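Local coordinates for protein beta-lactamase (Klebsiella pneumoniae, PDB 6HUH) that probably hydrolyses beta-lactam antibiotics to substituted beta-amino acids, as a class D beta-lactamase that contributes to antibiotic resistance, at residues A[184-189]-A[248-253]. Residues are numbered along the deposited sequence; the frame is centred on the assembly and turned at random.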
loop_
_atom_site.group_PDB
_atom_site.type_symbol
_atom_site.label_atom_id
_atom_site.label_comp_id
_atom_site.label_asym_id
_atom_site.label_seq_id
_atom_site.Cartn_x
_atom_site.Cartn_y
_atom_site.Cartn_z
ATOM N N LEU A 184 5.483 0.251 -7.743
ATOM C CA LEU A 184 6.038 1.601 -8.061
ATOM C C LEU A 184 4.993 2.683 -8.451
ATOM O O LEU A 184 5.380 3.823 -8.708
ATOM C CB LEU A 184 7.078 1.519 -9.217
ATOM C CG LEU A 184 8.490 1.023 -8.943
ATOM C CD1 LEU A 184 9.259 0.953 -10.223
ATOM C CD2 LEU A 184 9.209 1.924 -7.970
ATOM N N ARG A 185 3.697 2.304 -8.554
ATOM C CA ARG A 185 2.570 3.166 -8.931
ATOM C C ARG A 185 2.376 4.348 -7.983
ATOM O O ARG A 185 2.474 4.204 -6.766
ATOM C CB ARG A 185 1.293 2.338 -9.063
ATOM C CG ARG A 185 0.118 3.078 -9.678
ATOM C CD ARG A 185 -0.195 2.610 -11.091
ATOM N NE ARG A 185 -1.616 2.776 -11.407
ATOM C CZ ARG A 185 -2.183 3.931 -11.739
ATOM N NH1 ARG A 185 -1.455 5.045 -11.808
ATOM N NH2 ARG A 185 -3.484 3.988 -11.987
ATOM N N GLN A 186 2.082 5.510 -8.572
ATOM C CA GLN A 186 1.886 6.826 -7.959
ATOM C C GLN A 186 0.466 7.386 -8.299
ATOM O O GLN A 186 -0.210 6.836 -9.191
ATOM C CB GLN A 186 2.963 7.785 -8.525
ATOM C CG GLN A 186 4.408 7.450 -8.164
ATOM C CD GLN A 186 4.737 7.805 -6.734
ATOM O OE1 GLN A 186 4.259 8.810 -6.194
ATOM N NE2 GLN A 186 5.549 6.969 -6.081
ATOM N N PRO A 187 -0.000 8.494 -7.643
ATOM C CA PRO A 187 -1.318 9.046 -8.001
ATOM C C PRO A 187 -1.356 9.496 -9.455
ATOM O O PRO A 187 -0.354 9.994 -9.990
ATOM C CB PRO A 187 -1.494 10.239 -7.045
ATOM C CG PRO A 187 -0.541 10.004 -5.944
ATOM C CD PRO A 187 0.622 9.291 -6.566
ATOM N N ASP A 188 -2.527 9.319 -10.077
ATOM C CA ASP A 188 -2.826 9.651 -11.462
ATOM C C ASP A 188 -2.768 11.163 -11.749
ATOM O O ASP A 188 -2.713 11.995 -10.832
ATOM C CB ASP A 188 -4.250 9.150 -11.782
ATOM C CG ASP A 188 -4.372 7.746 -12.355
ATOM O OD1 ASP A 188 -3.632 6.840 -11.884
ATOM O OD2 ASP A 188 -5.272 7.530 -13.210
ATOM N N ILE A 189 -2.776 11.492 -13.052
ATOM C CA ILE A 189 -2.910 12.808 -13.670
ATOM C C ILE A 189 -3.889 12.498 -14.831
ATOM O O ILE A 189 -3.539 11.704 -15.695
ATOM C CB ILE A 189 -1.542 13.417 -14.121
ATOM C CG1 ILE A 189 -0.627 13.694 -12.902
ATOM C CG2 ILE A 189 -1.767 14.709 -14.931
ATOM C CD1 ILE A 189 0.807 14.028 -13.220
ATOM N N ARG A 248 10.875 17.160 -2.510
ATOM C CA ARG A 248 10.861 18.422 -3.229
ATOM C C ARG A 248 10.973 18.077 -4.726
ATOM O O ARG A 248 10.535 18.848 -5.581
ATOM C CB ARG A 248 12.053 19.288 -2.788
ATOM C CG ARG A 248 11.806 20.760 -2.938
ATOM C CD ARG A 248 13.067 21.592 -2.732
ATOM N NE ARG A 248 13.409 21.834 -1.322
ATOM C CZ ARG A 248 12.860 22.774 -0.556
ATOM N NH1 ARG A 248 11.937 23.591 -1.053
ATOM N NH2 ARG A 248 13.257 22.930 0.700
ATOM N N ALA A 249 11.563 16.911 -5.036
ATOM C CA ALA A 249 11.731 16.423 -6.407
ATOM C C ALA A 249 10.388 15.912 -6.933
ATOM O O ALA A 249 9.949 16.366 -7.991
ATOM C CB ALA A 249 12.804 15.330 -6.455
ATOM N N ARG A 250 9.711 15.023 -6.144
ATOM C CA ARG A 250 8.407 14.409 -6.415
ATOM C C ARG A 250 7.325 15.463 -6.641
ATOM O O ARG A 250 6.501 15.341 -7.545
ATOM C CB ARG A 250 8.028 13.480 -5.252
ATOM C CG ARG A 250 6.736 12.680 -5.467
ATOM C CD ARG A 250 6.471 11.661 -4.357
ATOM N NE ARG A 250 5.283 11.950 -3.539
ATOM C CZ ARG A 250 4.022 11.773 -3.930
ATOM N NH1 ARG A 250 3.752 11.324 -5.148
ATOM N NH2 ARG A 250 3.021 12.071 -3.113
ATOM N N GLU A 251 7.357 16.501 -5.807
ATOM C CA GLU A 251 6.473 17.658 -5.820
ATOM C C GLU A 251 6.613 18.415 -7.158
ATOM O O GLU A 251 5.608 18.652 -7.830
ATOM C CB GLU A 251 6.851 18.542 -4.631
ATOM C CG GLU A 251 5.945 19.712 -4.329
ATOM C CD GLU A 251 6.435 20.466 -3.107
ATOM O OE1 GLU A 251 5.905 20.199 -2.003
ATOM O OE2 GLU A 251 7.404 21.254 -3.235
ATOM N N GLU A 252 7.868 18.742 -7.549
ATOM C CA GLU A 252 8.232 19.494 -8.759
ATOM C C GLU A 252 7.907 18.750 -10.058
ATOM O O GLU A 252 7.626 19.389 -11.078
ATOM C CB GLU A 252 9.709 19.940 -8.720
ATOM C CG GLU A 252 9.954 21.173 -7.864
ATOM C CD GLU A 252 11.380 21.356 -7.364
ATOM O OE1 GLU A 252 11.551 21.681 -6.164
ATOM O OE2 GLU A 252 12.326 21.190 -8.169
ATOM N N VAL A 253 7.934 17.415 -10.013
ATOM C CA VAL A 253 7.606 16.584 -11.169
ATOM C C VAL A 253 6.096 16.637 -11.402
ATOM O O VAL A 253 5.658 16.887 -12.522
ATOM C CB VAL A 253 8.149 15.151 -10.995
ATOM C CG1 VAL A 253 7.469 14.174 -11.939
ATOM C CG2 VAL A 253 9.656 15.117 -11.200
#
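The guanidinium of Arg250 meets Pro187 at its edge, near its plane, while OE1 of Gln186 approaches it obliquely. The edge contact is loose: Pro187 CD stands 4.0 Å from Arg250 NH1, with the two side chains crossing at about a right angle. Gln186 comes closer, its OE1 lying 2.8 Å from Arg250 NH1, yet the angle is too poor for a hydrogen bond. The amide and guanidinium planes are turned 54° apart. On the helix 245-264, Arg250 starts out with CG anti to its own nitrogen (chi1 -175°), runs on extended through chi2 and bends at chi3, bringing NH1 across to the strand 185-189. Gln186 is bent at chi2, and the other end of its amide, NE2, gives a weak hydrogen bond to the carbonyl of Gly196 on the neighbouring strand 192-201.

The backbones stay well apart, the nearest CA atoms, those of Gln186 and Arg250, being 10.1 Å from each other, so long side chains do the bridging. Phe219 of strand 215-225 touches both Gln186 and Arg250. Along the strand, Arg185 makes a salt bridge with Asp188, its NH1 (2.8 Å) and NH2 (2.9 Å) both hydrogen-bonding end-on to the same oxygen, OD1, which lies close to the guanidinium plane. Pro187 and Asp188 also pack on Gln71 of the second subunit.

This is a surface contact between the edge strand 185-189 of the antiparallel sheet and the C-terminal helix lying across it, in the penicillin-binding transpeptidase fold. Chemically, Arg250 places positive charge beside the amide oxygen of Gln186, probably a plain charge-dipole attraction, since the geometry does not make a hydrogen bond, whereas the charge of Arg185 is paired within its own strand.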